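Local coordinates for maltose operon transcriptional repressor (Staphylococcus aureus subsp. aureus Mu50, PDB 3HCW), which probably represses transcription of the maltose operon, its C-terminal fragment having the periplasmic-binding-protein-like fold of LacI-type regulators that sense small-molecule effectors, at residues Thr241-Lys246 against Ile275-Lys280; Tyr76-Asp81 against Gly141-Ser146; Met92-Ile97 against His106-Ile111; Asn178-Leu183 against Ser209-Leu214. All coordinates share one frame; numbering follows the deposited sequence. Where two conformers were deposited one is given.

Contact 1 (Thr241-Lys246 against Ile275-Lys280); sequences TCIDIK and IDTELK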
loop_
_atom_site.group_PDB
_atom_site.type_symbol
_atom_site.label_atom_id
_atom_site.label_comp_id
_atom_site.label_asym_id
_atom_site.label_seq_id
_atom_site.Cartn_x
_atom_site.Cartn_y
_atom_site.Cartn_z
ATOM N N THR A 241 -12.678 11.348 -4.698
ATOM C CA THR A 241 -13.180 12.082 -3.557
ATOM C C THR A 241 -13.269 11.105 -2.394
ATOM O O THR A 241 -13.776 9.977 -2.539
ATOM C CB THR A 241 -14.525 12.705 -3.886
ATOM O OG1 THR A 241 -14.334 13.730 -4.872
ATOM C CG2 THR A 241 -15.181 13.304 -2.669
ATOM N N CYS A 242 -12.738 11.537 -1.254
ATOM C CA CYS A 242 -12.711 10.680 -0.081
ATOM C C CYS A 242 -12.556 11.418 1.225
ATOM O O CYS A 242 -12.191 12.600 1.278
ATOM C CB CYS A 242 -11.651 9.572 -0.194
ATOM S SG CYS A 242 -10.136 10.066 -0.961
ATOM N N ILE A 243 -12.915 10.699 2.280
ATOM C CA ILE A 243 -12.791 11.172 3.631
ATOM C C ILE A 243 -11.439 10.718 4.166
ATOM O O ILE A 243 -11.160 9.513 4.241
ATOM C CB ILE A 243 -13.914 10.594 4.527
ATOM C CG1 ILE A 243 -15.303 10.997 4.009
ATOM C CG2 ILE A 243 -13.716 11.036 5.965
ATOM C CD1 ILE A 243 -15.633 12.507 4.143
ATOM N N ASP A 244 -10.601 11.688 4.529
ATOM C CA ASP A 244 -9.333 11.420 5.198
ATOM C C ASP A 244 -9.592 11.113 6.689
ATOM O O ASP A 244 -10.069 11.960 7.421
ATOM C CB ASP A 244 -8.423 12.641 5.027
ATOM C CG ASP A 244 -7.047 12.450 5.631
ATOM O OD1 ASP A 244 -6.721 11.332 6.098
ATOM O OD2 ASP A 244 -6.277 13.434 5.623
ATOM N N ILE A 245 -9.270 9.908 7.141
ATOM C CA ILE A 245 -9.630 9.512 8.509
ATOM C C ILE A 245 -8.432 9.520 9.465
ATOM O O ILE A 245 -8.495 8.959 10.568
ATOM C CB ILE A 245 -10.404 8.168 8.548
ATOM C CG1 ILE A 245 -9.517 6.998 8.113
ATOM C CG2 ILE A 245 -11.654 8.251 7.690
ATOM C CD1 ILE A 245 -10.158 5.640 8.303
ATOM N N LYS A 246 -7.361 10.193 9.023
ATOM C CA LYS A 246 -6.133 10.427 9.787
ATOM C C LYS A 246 -5.589 9.181 10.520
ATOM O O LYS A 246 -5.503 9.176 11.758
ATOM C CB LYS A 246 -6.346 11.579 10.781
ATOM C CG LYS A 246 -7.192 12.742 10.266
ATOM C CD LYS A 246 -6.397 13.671 9.353
ATOM C CE LYS A 246 -7.321 14.692 8.704
ATOM N NZ LYS A 246 -6.690 15.327 7.509
ATOM N N ILE A 275 -10.904 11.443 16.712
ATOM C CA ILE A 275 -10.040 12.098 15.734
ATOM C C ILE A 275 -10.916 12.616 14.586
ATOM O O ILE A 275 -11.679 11.853 13.989
ATOM C CB ILE A 275 -8.913 11.128 15.235
ATOM C CG1 ILE A 275 -7.755 11.096 16.224
ATOM C CG2 ILE A 275 -8.348 11.526 13.873
ATOM C CD1 ILE A 275 -7.818 9.963 17.181
ATOM N N ASP A 276 -10.816 13.917 14.314
ATOM C CA ASP A 276 -11.606 14.582 13.273
ATOM C C ASP A 276 -11.187 14.113 11.889
ATOM O O ASP A 276 -10.017 13.871 11.642
ATOM C CB ASP A 276 -11.428 16.110 13.331
ATOM C CG ASP A 276 -12.025 16.743 14.585
ATOM O OD1 ASP A 276 -13.010 16.211 15.156
ATOM O OD2 ASP A 276 -11.506 17.807 14.986
ATOM N N THR A 277 -12.155 14.012 10.988
ATOM C CA THR A 277 -11.887 13.604 9.621
ATOM C C THR A 277 -11.996 14.805 8.670
ATOM O O THR A 277 -12.398 15.895 9.070
ATOM C CB THR A 277 -12.844 12.495 9.186
ATOM O OG1 THR A 277 -14.172 13.013 9.140
ATOM C CG2 THR A 277 -12.785 11.289 10.157
ATOM N N GLU A 278 -11.627 14.600 7.412
ATOM C CA GLU A 278 -11.637 15.680 6.439
ATOM C C GLU A 278 -11.975 15.171 5.041
ATOM O O GLU A 278 -11.301 14.289 4.506
ATOM C CB GLU A 278 -10.282 16.404 6.444
ATOM C CG GLU A 278 -10.114 17.438 5.355
ATOM C CD GLU A 278 -8.718 18.066 5.331
ATOM O OE1 GLU A 278 -7.802 17.552 6.014
ATOM O OE2 GLU A 278 -8.533 19.079 4.616
ATOM N N LEU A 279 -13.031 15.732 4.469
ATOM C CA LEU A 279 -13.372 15.526 3.073
ATOM C C LEU A 279 -12.310 16.147 2.163
ATOM O O LEU A 279 -11.932 17.303 2.343
ATOM C CB LEU A 279 -14.756 16.125 2.773
ATOM C CG LEU A 279 -15.252 16.110 1.316
ATOM C CD1 LEU A 279 -15.536 14.704 0.852
ATOM C CD2 LEU A 279 -16.477 16.975 1.161
ATOM N N LYS A 280 -11.818 15.344 1.221
ATOM C CA LYS A 280 -10.927 15.784 0.145
ATOM C C LYS A 280 -11.675 15.588 -1.175
ATOM O O LYS A 280 -11.876 14.449 -1.613
ATOM C CB LYS A 280 -9.634 14.949 0.112
ATOM C CG LYS A 280 -8.800 14.913 1.396
ATOM C CD LYS A 280 -7.736 16.010 1.405
ATOM C CE LYS A 280 -6.609 15.705 2.388
ATOM N NZ LYS A 280 -7.083 15.624 3.802
#
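Asp244 and Lys280 meet across two antiparallel strands. Four backbone bonds tie Cys242 to Lys280 and Asp244 to Glu278, from Asp244 N to Glu278 O at 2.7 Å to Cys242 N to Lys280 O at 3.1 Å. On the face carrying Asp244, Glu278 and Lys280, two carboxylates and two ammonium groups form a salt-bridge network. Asp244 OD2 takes Lys280 NZ on its anti lone pair at 3.0 Å and Lys246 NZ from above the carboxylate plane at 2.7 Å. Lys246, bent at chi2 (-79°), also reaches Glu278 OE1 at 2.9 Å; the second bond of that oxygen, to Lys280 NZ, is weak. The two carboxylates probably compensate the repulsion between Lys246 NZ and Lys280 NZ, 3.7 Å apart. Asp244 OD1 accepts the backbone N of Lys246, closing an Asx turn just before helix 247-263. Ile243 and Leu279 pack on the other face, against helix 115-129. Strand 272-280 runs antiparallel to strand 241-244 in the otherwise parallel sheet of a periplasmic-binding-protein-like fold.

Contact 2 (Tyr76-Asp81 against Gly141-Ser146); sequences YSKEND and GNFEVS
Lys78 brings the end of its extended chain over one face of the Phe143 ring, CD passing outside the rim 3.9 Å from Phe143 CE1. Its ammonium group makes a cation-pi contact with the ring, NZ 4.3 Å from the centroid and 20° off the ring normal, displaced toward the rim. CG stands anti to the backbone N (chi1 -157°), and NZ, while over the ring, also lies near the backbone of Gly141 and Asn142. There NZ is 3.3 Å from Asn142 N, but both are donors and no bond forms. Lys15 makes a second cation-pi contact with Phe143.

Glu144 comes in beside the other end of the lysine. In one of its two conformers the chain bends at chi2, turning the carboxylate back to the 76-81 backbone; a weak and tentative bond then runs from Glu79 N to OE1 of Glu144 at 3.3 Å, with an N-H...O angle of only 135°. Ser77 OG bonds to Lys99 O.

Phe143 occupies the N-cap position of helix 144-159, and Asn142 before it centres an inverse gamma turn. The contact joins the loop after strand 71-74 to a helix N-terminus, consistent with the cleft between the two lobes of a periplasmic-binding-protein-like fold.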
loop_
_atom_site.group_PDB
_atom_site.type_symbol
_atom_site.label_atom_id
_atom_site.label_comp_id
_atom_site.label_asym_id
_atom_site.label_seq_id
_atom_site.Cartn_x
_atom_site.Cartn_y
_atom_site.Cartn_z
ATOM N N TYR A 76 -9.191 -3.130 15.871
ATOM C CA TYR A 76 -10.546 -3.203 15.338
ATOM C C TYR A 76 -11.540 -3.223 16.498
ATOM O O TYR A 76 -11.159 -3.472 17.636
ATOM C CB TYR A 76 -10.718 -4.451 14.457
ATOM C CG TYR A 76 -10.625 -5.744 15.226
ATOM C CD1 TYR A 76 -9.397 -6.378 15.413
ATOM C CD2 TYR A 76 -11.767 -6.335 15.773
ATOM C CE1 TYR A 76 -9.310 -7.560 16.130
ATOM C CE2 TYR A 76 -11.689 -7.505 16.490
ATOM C CZ TYR A 76 -10.461 -8.112 16.662
ATOM O OH TYR A 76 -10.397 -9.277 17.363
ATOM N N SER A 77 -12.813 -2.973 16.198
ATOM C CA SER A 77 -13.887 -3.091 17.183
ATOM C C SER A 77 -14.988 -4.006 16.651
ATOM O O SER A 77 -15.453 -3.844 15.518
ATOM C CB SER A 77 -14.460 -1.712 17.515
ATOM O OG SER A 77 -15.435 -1.788 18.539
ATOM N N LYS A 78 -15.388 -4.980 17.462
ATOM C CA LYS A 78 -16.507 -5.848 17.114
ATOM C C LYS A 78 -17.285 -6.235 18.365
ATOM O O LYS A 78 -16.698 -6.431 19.436
ATOM C CB LYS A 78 -16.036 -7.089 16.345
ATOM C CG LYS A 78 -17.122 -7.740 15.488
ATOM C CD LYS A 78 -16.537 -8.510 14.311
ATOM C CE LYS A 78 -17.629 -9.225 13.530
ATOM N NZ LYS A 78 -17.118 -9.853 12.280
ATOM N N GLU A 79 -18.609 -6.310 18.223
ATOM C CA GLU A 79 -19.490 -6.754 19.299
ATOM C C GLU A 79 -19.232 -8.231 19.575
ATOM O O GLU A 79 -19.112 -9.030 18.635
ATOM C CB GLU A 79 -20.961 -6.531 18.929
ATOM C CG GLU A 79 -21.927 -6.625 20.117
ATOM C CD GLU A 79 -23.308 -7.143 19.732
ATOM O OE1 GLU A 79 -23.942 -7.820 20.572
ATOM O OE2 GLU A 79 -23.761 -6.881 18.594
ATOM N N ASN A 80 -19.146 -8.569 20.865
ATOM C CA ASN A 80 -18.790 -9.911 21.355
ATOM C C ASN A 80 -17.486 -10.429 20.752
ATOM O O ASN A 80 -17.433 -11.541 20.220
ATOM C CB ASN A 80 -19.932 -10.927 21.155
ATOM C CG ASN A 80 -21.264 -10.425 21.678
ATOM O OD1 ASN A 80 -21.332 -9.750 22.707
ATOM N ND2 ASN A 80 -22.335 -10.755 20.965
ATOM N N ASP A 81 -16.453 -9.593 20.810
ATOM C CA ASP A 81 -15.117 -9.976 20.374
ATOM C C ASP A 81 -14.517 -10.851 21.477
ATOM O O ASP A 81 -14.341 -10.388 22.609
ATOM C CB ASP A 81 -14.263 -8.728 20.107
ATOM C CG ASP A 81 -12.900 -9.052 19.507
ATOM O OD1 ASP A 81 -11.926 -8.337 19.833
ATOM O OD2 ASP A 81 -12.795 -10.004 18.706
ATOM N N GLY A 141 -18.782 -9.178 7.285
ATOM C CA GLY A 141 -18.342 -9.032 8.666
ATOM C C GLY A 141 -19.246 -8.044 9.377
ATOM O O GLY A 141 -19.691 -7.056 8.788
ATOM N N ASN A 142 -19.520 -8.304 10.650
ATOM C CA ASN A 142 -20.368 -7.415 11.440
ATOM C C ASN A 142 -19.555 -6.288 12.091
ATOM O O ASN A 142 -19.661 -6.047 13.300
ATOM C CB ASN A 142 -21.159 -8.217 12.487
ATOM C CG ASN A 142 -21.999 -9.333 11.868
ATOM O OD1 ASN A 142 -22.525 -9.197 10.761
ATOM N ND2 ASN A 142 -22.129 -10.442 12.590
ATOM N N PHE A 143 -18.749 -5.604 11.277
ATOM C CA PHE A 143 -17.837 -4.566 11.756
ATOM C C PHE A 143 -18.562 -3.266 12.048
ATOM O O PHE A 143 -19.392 -2.819 11.256
ATOM C CB PHE A 143 -16.698 -4.336 10.759
ATOM C CG PHE A 143 -15.801 -5.527 10.595
ATOM C CD1 PHE A 143 -15.051 -6.004 11.674
ATOM C CD2 PHE A 143 -15.718 -6.184 9.374
ATOM C CE1 PHE A 143 -14.227 -7.115 11.532
ATOM C CE2 PHE A 143 -14.898 -7.294 9.220
ATOM C CZ PHE A 143 -14.153 -7.762 10.300
ATOM N N GLU A 144 -18.232 -2.671 13.191
ATOM C CA GLU A 144 -18.892 -1.453 13.630
ATOM C C GLU A 144 -18.624 -0.251 12.718
ATOM O O GLU A 144 -19.463 0.623 12.609
ATOM C CB GLU A 144 -18.539 -1.147 15.089
ATOM C CG GLU A 144 -19.567 -1.657 16.114
ATOM C CD GLU A 144 -19.895 -3.149 15.984
ATOM O OE1 GLU A 144 -18.967 -3.978 15.867
ATOM O OE2 GLU A 144 -21.094 -3.493 16.011
ATOM N N VAL A 145 -17.471 -0.230 12.049
ATOM C CA VAL A 145 -17.127 0.842 11.108
ATOM C C VAL A 145 -18.110 0.823 9.919
ATOM O O VAL A 145 -18.634 1.867 9.500
ATOM C CB VAL A 145 -15.609 0.779 10.681
ATOM C CG1 VAL A 145 -15.149 -0.652 10.485
ATOM C CG2 VAL A 145 -15.337 1.596 9.418
ATOM N N SER A 146 -18.380 -0.386 9.433
ATOM C CA SER A 146 -19.386 -0.649 8.420
ATOM C C SER A 146 -20.772 -0.174 8.866
ATOM O O SER A 146 -21.413 0.593 8.142
ATOM C CB SER A 146 -19.381 -2.145 8.054
ATOM O OG SER A 146 -20.339 -2.446 7.059
#

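Contact 3 (Met92-Ile97 against His106-Ile111); sequences MPFIVI and HQFTHI
Phe94 lies against Phe108 in an offset stack, the ring centroids 4.5 Å apart and the planes inclined by only 17°. From CB, its CG sits between the backbone N and the carbonyl carbon (chi1 66°), and the ring reaches across with its far end leading. In plane at the ring edge lie Met92 O, beside CD1, and Val96 CG2, beside CD2 and CE2. CE2 also comes alongside CG and CB of Phe108, CE1 faces CE1 and CD1, and CZ at the tip stands 3.6 Å from Phe108 CD1, over the centre of that ring. Gln107 CB covers the opposite face of Phe108. Helix 82-89 supplies Ile88 to both phenylalanines.

Further along, Val96 and His110 are paired side by side on the same face of the sheet. Val96 CB makes a CH-pi contact over the imidazole, 3.7 Å from its centroid. On the other face, Ile111 CD1 touches CG1 and CG2 of Ile95, both at 3.8 Å, and residues of helix 247-263 cover Ile95.

Two backbone bonds hold the parallel strands in register: Val96 N to Thr109 O at 3.2 Å and Ile111 N to Val96 O at 2.9 Å.

The side-chain contact is mainly apolar and aromatic, so dispersion probably dominates it. His110 differs in having a hydrocarbon over its ring and a carboxylate, that of Asp105, bonded to NE2.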
loop_
_atom_site.group_PDB
_atom_site.type_symbol
_atom_site.label_atom_id
_atom_site.label_comp_id
_atom_site.label_asym_id
_atom_site.label_seq_id
_atom_site.Cartn_x
_atom_site.Cartn_y
_atom_site.Cartn_z
ATOM N N MET A 92 -5.321 -8.138 31.178
ATOM C CA MET A 92 -4.335 -7.409 30.383
ATOM C C MET A 92 -4.810 -5.991 30.067
ATOM O O MET A 92 -5.935 -5.815 29.604
ATOM C CB MET A 92 -4.021 -8.159 29.085
ATOM C CG MET A 92 -3.201 -9.440 29.261
ATOM S SD MET A 92 -1.629 -9.217 30.123
ATOM C CE MET A 92 -0.756 -8.053 29.060
ATOM N N PRO A 93 -3.959 -4.977 30.329
ATOM C CA PRO A 93 -4.265 -3.591 29.954
ATOM C C PRO A 93 -4.327 -3.464 28.439
ATOM O O PRO A 93 -3.504 -4.074 27.746
ATOM C CB PRO A 93 -3.057 -2.807 30.486
ATOM C CG PRO A 93 -2.455 -3.685 31.529
ATOM C CD PRO A 93 -2.653 -5.073 31.004
ATOM N N PHE A 94 -5.305 -2.713 27.930
ATOM C CA PHE A 94 -5.435 -2.524 26.481
ATOM C C PHE A 94 -6.101 -1.229 26.022
ATOM O O PHE A 94 -6.758 -0.538 26.793
ATOM C CB PHE A 94 -6.064 -3.749 25.781
ATOM C CG PHE A 94 -7.494 -4.023 26.155
ATOM C CD1 PHE A 94 -7.798 -4.824 27.252
ATOM C CD2 PHE A 94 -8.537 -3.533 25.379
ATOM C CE1 PHE A 94 -9.114 -5.106 27.595
ATOM C CE2 PHE A 94 -9.861 -3.811 25.715
ATOM C CZ PHE A 94 -10.148 -4.601 26.824
ATOM N N ILE A 95 -5.894 -0.923 24.744
ATOM C CA ILE A 95 -6.608 0.128 24.028
ATOM C C ILE A 95 -7.375 -0.549 22.897
ATOM O O ILE A 95 -6.980 -1.619 22.434
ATOM C CB ILE A 95 -5.616 1.229 23.494
ATOM C CG1 ILE A 95 -5.756 2.506 24.302
ATOM C CG2 ILE A 95 -5.890 1.624 22.071
ATOM C CD1 ILE A 95 -5.382 2.366 25.726
ATOM N N VAL A 96 -8.488 0.047 22.481
ATOM C CA VAL A 96 -9.185 -0.406 21.288
ATOM C C VAL A 96 -9.226 0.729 20.285
ATOM O O VAL A 96 -9.606 1.849 20.615
ATOM C CB VAL A 96 -10.620 -0.884 21.598
ATOM C CG1 VAL A 96 -11.319 -1.379 20.328
ATOM C CG2 VAL A 96 -10.608 -1.983 22.657
ATOM N N ILE A 97 -8.809 0.451 19.062
ATOM C CA ILE A 97 -9.075 1.378 17.992
ATOM C C ILE A 97 -10.419 1.003 17.366
ATOM O O ILE A 97 -10.544 -0.025 16.687
ATOM C CB ILE A 97 -7.936 1.439 16.972
ATOM C CG1 ILE A 97 -6.637 1.822 17.685
ATOM C CG2 ILE A 97 -8.265 2.444 15.873
ATOM C CD1 ILE A 97 -5.488 2.096 16.759
ATOM N N HIS A 106 -16.906 1.156 29.016
ATOM C CA HIS A 106 -16.677 2.353 29.832
ATOM C C HIS A 106 -15.330 2.321 30.572
ATOM O O HIS A 106 -14.734 3.368 30.839
ATOM C CB HIS A 106 -17.816 2.531 30.846
ATOM C CG HIS A 106 -19.113 2.980 30.240
ATOM N ND1 HIS A 106 -19.233 4.147 29.517
ATOM C CD2 HIS A 106 -20.350 2.430 30.271
ATOM C CE1 HIS A 106 -20.483 4.287 29.113
ATOM N NE2 HIS A 106 -21.181 3.256 29.556
ATOM N N GLN A 107 -14.864 1.113 30.892
ATOM C CA GLN A 107 -13.600 0.906 31.598
ATOM C C GLN A 107 -12.376 1.059 30.694
ATOM O O GLN A 107 -11.280 1.353 31.176
ATOM C CB GLN A 107 -13.568 -0.484 32.257
ATOM C CG GLN A 107 -14.748 -0.807 33.178
ATOM C CD GLN A 107 -15.017 0.285 34.201
ATOM O OE1 GLN A 107 -16.087 0.896 34.205
ATOM N NE2 GLN A 107 -14.042 0.543 35.068
ATOM N N PHE A 108 -12.567 0.855 29.392
ATOM C CA PHE A 108 -11.454 0.733 28.451
ATOM C C PHE A 108 -11.404 1.858 27.427
ATOM O O PHE A 108 -12.395 2.130 26.754
ATOM C CB PHE A 108 -11.500 -0.637 27.773
ATOM C CG PHE A 108 -11.557 -1.775 28.753
ATOM C CD1 PHE A 108 -10.421 -2.138 29.478
ATOM C CD2 PHE A 108 -12.752 -2.453 28.986
ATOM C CE1 PHE A 108 -10.472 -3.175 30.411
ATOM C CE2 PHE A 108 -12.818 -3.490 29.918
ATOM C CZ PHE A 108 -11.677 -3.857 30.630
ATOM N N THR A 109 -10.252 2.517 27.338
ATOM C CA THR A 109 -10.056 3.612 26.392
ATOM C C THR A 109 -10.220 3.159 24.944
ATOM O O THR A 109 -9.629 2.160 24.526
ATOM C CB THR A 109 -8.681 4.291 26.597
ATOM O OG1 THR A 109 -8.669 4.916 27.881
ATOM C CG2 THR A 109 -8.425 5.371 25.546
ATOM N N HIS A 110 -11.059 3.886 24.208
ATOM C CA HIS A 110 -11.240 3.683 22.779
ATOM C C HIS A 110 -10.765 4.908 22.004
ATOM O O HIS A 110 -10.911 6.048 22.458
ATOM C CB HIS A 110 -12.707 3.423 22.459
ATOM C CG HIS A 110 -13.175 2.047 22.810
ATOM N ND1 HIS A 110 -13.576 1.132 21.860
ATOM C CD2 HIS A 110 -13.326 1.434 24.007
ATOM C CE1 HIS A 110 -13.953 0.015 22.458
ATOM N NE2 HIS A 110 -13.811 0.172 23.760
ATOM N N ILE A 111 -10.187 4.660 20.835
ATOM C CA ILE A 111 -9.761 5.720 19.928
ATOM C C ILE A 111 -10.450 5.479 18.586
ATOM O O ILE A 111 -10.276 4.438 17.975
ATOM C CB ILE A 111 -8.204 5.782 19.792
ATOM C CG1 ILE A 111 -7.557 6.314 21.080
ATOM C CG2 ILE A 111 -7.789 6.703 18.671
ATOM C CD1 ILE A 111 -7.062 5.258 21.994
#

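Contact 4 (Asn178-Leu183 against Ser209-Leu214); sequences NYMQNL and SVLYEL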
loop_
_atom_site.group_PDB
_atom_site.type_symbol
_atom_site.label_atom_id
_atom_site.label_comp_id
_atom_site.label_asym_id
_atom_site.label_seq_id
_atom_site.Cartn_x
_atom_site.Cartn_y
_atom_site.Cartn_z
ATOM N N ASN A 178 -20.661 -9.244 -11.184
ATOM C CA ASN A 178 -22.064 -9.652 -11.255
ATOM C C ASN A 178 -23.002 -8.579 -10.704
ATOM O O ASN A 178 -24.042 -8.295 -11.301
ATOM C CB ASN A 178 -22.281 -10.983 -10.530
ATOM C CG ASN A 178 -23.746 -11.356 -10.433
ATOM O OD1 ASN A 178 -24.370 -11.729 -11.429
ATOM N ND2 ASN A 178 -24.310 -11.245 -9.235
ATOM N N TYR A 179 -22.621 -7.985 -9.572
ATOM C CA TYR A 179 -23.388 -6.894 -8.975
ATOM C C TYR A 179 -23.454 -5.655 -9.876
ATOM O O TYR A 179 -24.506 -5.040 -9.982
ATOM C CB TYR A 179 -22.838 -6.512 -7.594
ATOM C CG TYR A 179 -23.174 -7.485 -6.491
ATOM C CD1 TYR A 179 -24.499 -7.838 -6.217
ATOM C CD2 TYR A 179 -22.173 -8.041 -5.707
ATOM C CE1 TYR A 179 -24.806 -8.739 -5.202
ATOM C CE2 TYR A 179 -22.471 -8.933 -4.682
ATOM C CZ TYR A 179 -23.784 -9.281 -4.438
ATOM O OH TYR A 179 -24.070 -10.168 -3.423
ATOM N N MET A 180 -22.342 -5.296 -10.517
ATOM C CA MET A 180 -22.334 -4.125 -11.393
ATOM C C MET A 180 -22.994 -4.401 -12.739
ATOM O O MET A 180 -23.557 -3.488 -13.329
ATOM C CB MET A 180 -20.922 -3.530 -11.576
ATOM C CG MET A 180 -20.263 -2.915 -10.317
ATOM S SD MET A 180 -21.172 -1.565 -9.535
ATOM C CE MET A 180 -21.975 -2.415 -8.170
ATOM N N GLN A 181 -22.932 -5.651 -13.215
ATOM C CA GLN A 181 -23.685 -6.081 -14.412
ATOM C C GLN A 181 -25.184 -5.858 -14.257
ATOM O O GLN A 181 -25.836 -5.337 -15.170
ATOM C CB GLN A 181 -23.425 -7.552 -14.746
ATOM C CG GLN A 181 -22.237 -7.781 -15.664
ATOM C CD GLN A 181 -21.816 -9.243 -15.753
ATOM O OE1 GLN A 181 -22.353 -10.113 -15.049
ATOM N NE2 GLN A 181 -20.848 -9.521 -16.631
ATOM N N ASN A 182 -25.714 -6.240 -13.094
ATOM C CA ASN A 182 -27.106 -5.967 -12.720
ATOM C C ASN A 182 -27.534 -4.503 -12.793
ATOM O O ASN A 182 -28.701 -4.214 -13.058
ATOM C CB ASN A 182 -27.370 -6.472 -11.307
ATOM C CG ASN A 182 -27.978 -7.846 -11.290
ATOM O OD1 ASN A 182 -29.188 -7.987 -11.143
ATOM N ND2 ASN A 182 -27.148 -8.871 -11.456
ATOM N N LEU A 183 -26.591 -3.589 -12.554
ATOM C CA LEU A 183 -26.892 -2.162 -12.477
ATOM C C LEU A 183 -26.530 -1.434 -13.757
ATOM O O LEU A 183 -26.863 -0.267 -13.917
ATOM C CB LEU A 183 -26.138 -1.528 -11.303
ATOM C CG LEU A 183 -26.559 -1.931 -9.888
ATOM C CD1 LEU A 183 -25.598 -1.352 -8.855
ATOM C CD2 LEU A 183 -27.998 -1.508 -9.603
ATOM N N SER A 209 -12.171 -0.834 -11.050
ATOM C CA SER A 209 -11.635 -1.763 -12.038
ATOM C C SER A 209 -12.757 -2.429 -12.821
ATOM O O SER A 209 -12.675 -2.547 -14.046
ATOM C CB SER A 209 -10.765 -2.811 -11.351
ATOM O OG SER A 209 -10.076 -3.599 -12.310
ATOM N N VAL A 210 -13.812 -2.830 -12.113
ATOM C CA VAL A 210 -14.971 -3.451 -12.741
ATOM C C VAL A 210 -15.730 -2.404 -13.567
ATOM O O VAL A 210 -16.127 -2.669 -14.702
ATOM C CB VAL A 210 -15.858 -4.174 -11.679
ATOM C CG1 VAL A 210 -17.250 -4.474 -12.211
ATOM C CG2 VAL A 210 -15.168 -5.479 -11.203
ATOM N N LEU A 211 -15.870 -1.200 -13.012
ATOM C CA LEU A 211 -16.498 -0.065 -13.713
ATOM C C LEU A 211 -15.754 0.298 -15.005
ATOM O O LEU A 211 -16.381 0.655 -16.001
ATOM C CB LEU A 211 -16.619 1.158 -12.782
ATOM C CG LEU A 211 -17.880 1.463 -11.972
ATOM C CD1 LEU A 211 -18.715 0.238 -11.593
ATOM C CD2 LEU A 211 -17.541 2.281 -10.744
ATOM N N TYR A 212 -14.428 0.176 -14.989
ATOM C CA TYR A 212 -13.615 0.356 -16.194
ATOM C C TYR A 212 -13.957 -0.718 -17.224
ATOM O O TYR A 212 -14.185 -0.411 -18.408
ATOM C CB TYR A 212 -12.120 0.310 -15.856
ATOM C CG TYR A 212 -11.217 0.781 -16.975
ATOM C CD1 TYR A 212 -10.833 2.120 -17.065
ATOM C CD2 TYR A 212 -10.738 -0.108 -17.946
ATOM C CE1 TYR A 212 -9.998 2.567 -18.092
ATOM C CE2 TYR A 212 -9.916 0.337 -18.987
ATOM C CZ TYR A 212 -9.541 1.674 -19.044
ATOM O OH TYR A 212 -8.715 2.120 -20.057
ATOM N N GLU A 213 -14.037 -1.965 -16.754
ATOM C CA GLU A 213 -14.320 -3.115 -17.612
ATOM C C GLU A 213 -15.674 -2.995 -18.326
ATOM O O GLU A 213 -15.813 -3.430 -19.458
ATOM C CB GLU A 213 -14.211 -4.426 -16.820
ATOM C CG GLU A 213 -14.316 -5.699 -17.668
ATOM C CD GLU A 213 -13.793 -6.954 -16.972
ATOM O OE1 GLU A 213 -13.300 -7.857 -17.681
ATOM O OE2 GLU A 213 -13.876 -7.047 -15.728
ATOM N N LEU A 214 -16.643 -2.368 -17.667
ATOM C CA LEU A 214 -17.993 -2.230 -18.185
ATOM C C LEU A 214 -18.224 -0.918 -18.908
ATOM O O LEU A 214 -19.343 -0.649 -19.352
ATOM C CB LEU A 214 -19.003 -2.363 -17.043
ATOM C CG LEU A 214 -19.101 -3.736 -16.365
ATOM C CD1 LEU A 214 -20.111 -3.669 -15.243
ATOM C CD2 LEU A 214 -19.495 -4.810 -17.367
#
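Val210 and Met180 bring together two neighbouring helices on one side of the sheet in the periplasmic-binding-protein-like domain, a layered alpha/beta fold. Helix 201-213 and the residue after it present Val210, Leu211 and Leu214 to Met180 of helix 173-187, and no hydrogen bond crosses between the segments.

Val210 comes first. Its CG1 branch, anti to the backbone N (chi1 163°), lies 3.8 Å from Met180 CB and 3.9 Å from Met180 CG, and the two side chains cross at about a right angle. The valine also touches Ile176, one turn earlier on the methionine's helix.

Leu211 follows and takes the outer part of the methionine: its CD1 is 3.7 Å from both CG and SD of Met180. Met180 leaves its backbone facing helix 201-213, but the bends at chi2 (-59°) and chi3 (100°) lead the end of the chain away, though SD stays beside Leu211 CD1. The same side chain touches Ile137 on strand 133-139 of the sheet.

Tyr212 OH bonds to the backbone N of Ile218 of the second subunit. Glu213 forms a salt bridge with Arg173 of its own chain.

Leu214, just past the helical part, closes the contact and also packs on Leu177. Its CD1 meets the base of the methionine, 3.8 Å from Met180 CB, and lies 4.0 Å from the backbone N of Gln181.

Contacts 1 and 3 belong to one sheet: strands 110-113 and 272-280 are neighbours in it, and Ile275 CD1 packs 3.6 Å from Ile111 CG2, although the contact centres are 23 Å apart. Contact 2 adjoins contact 3 at the loop after strand 71-74, where Tyr76 O comes 3.4 Å from Val96 CG1; contact 3 falls within the chain between its two segments. Contact 4 is remote, its centre about 41 Å from that of contact 3, and borders the second subunit. Bound glycerol, probably from the crystallisation liquor, lies about 4 Å from the side chains of Thr277 and Ile97 and about 5 Å from that of Ser77, consistent with contacts 1 to 3 bordering the cleft where relatives bind effectors.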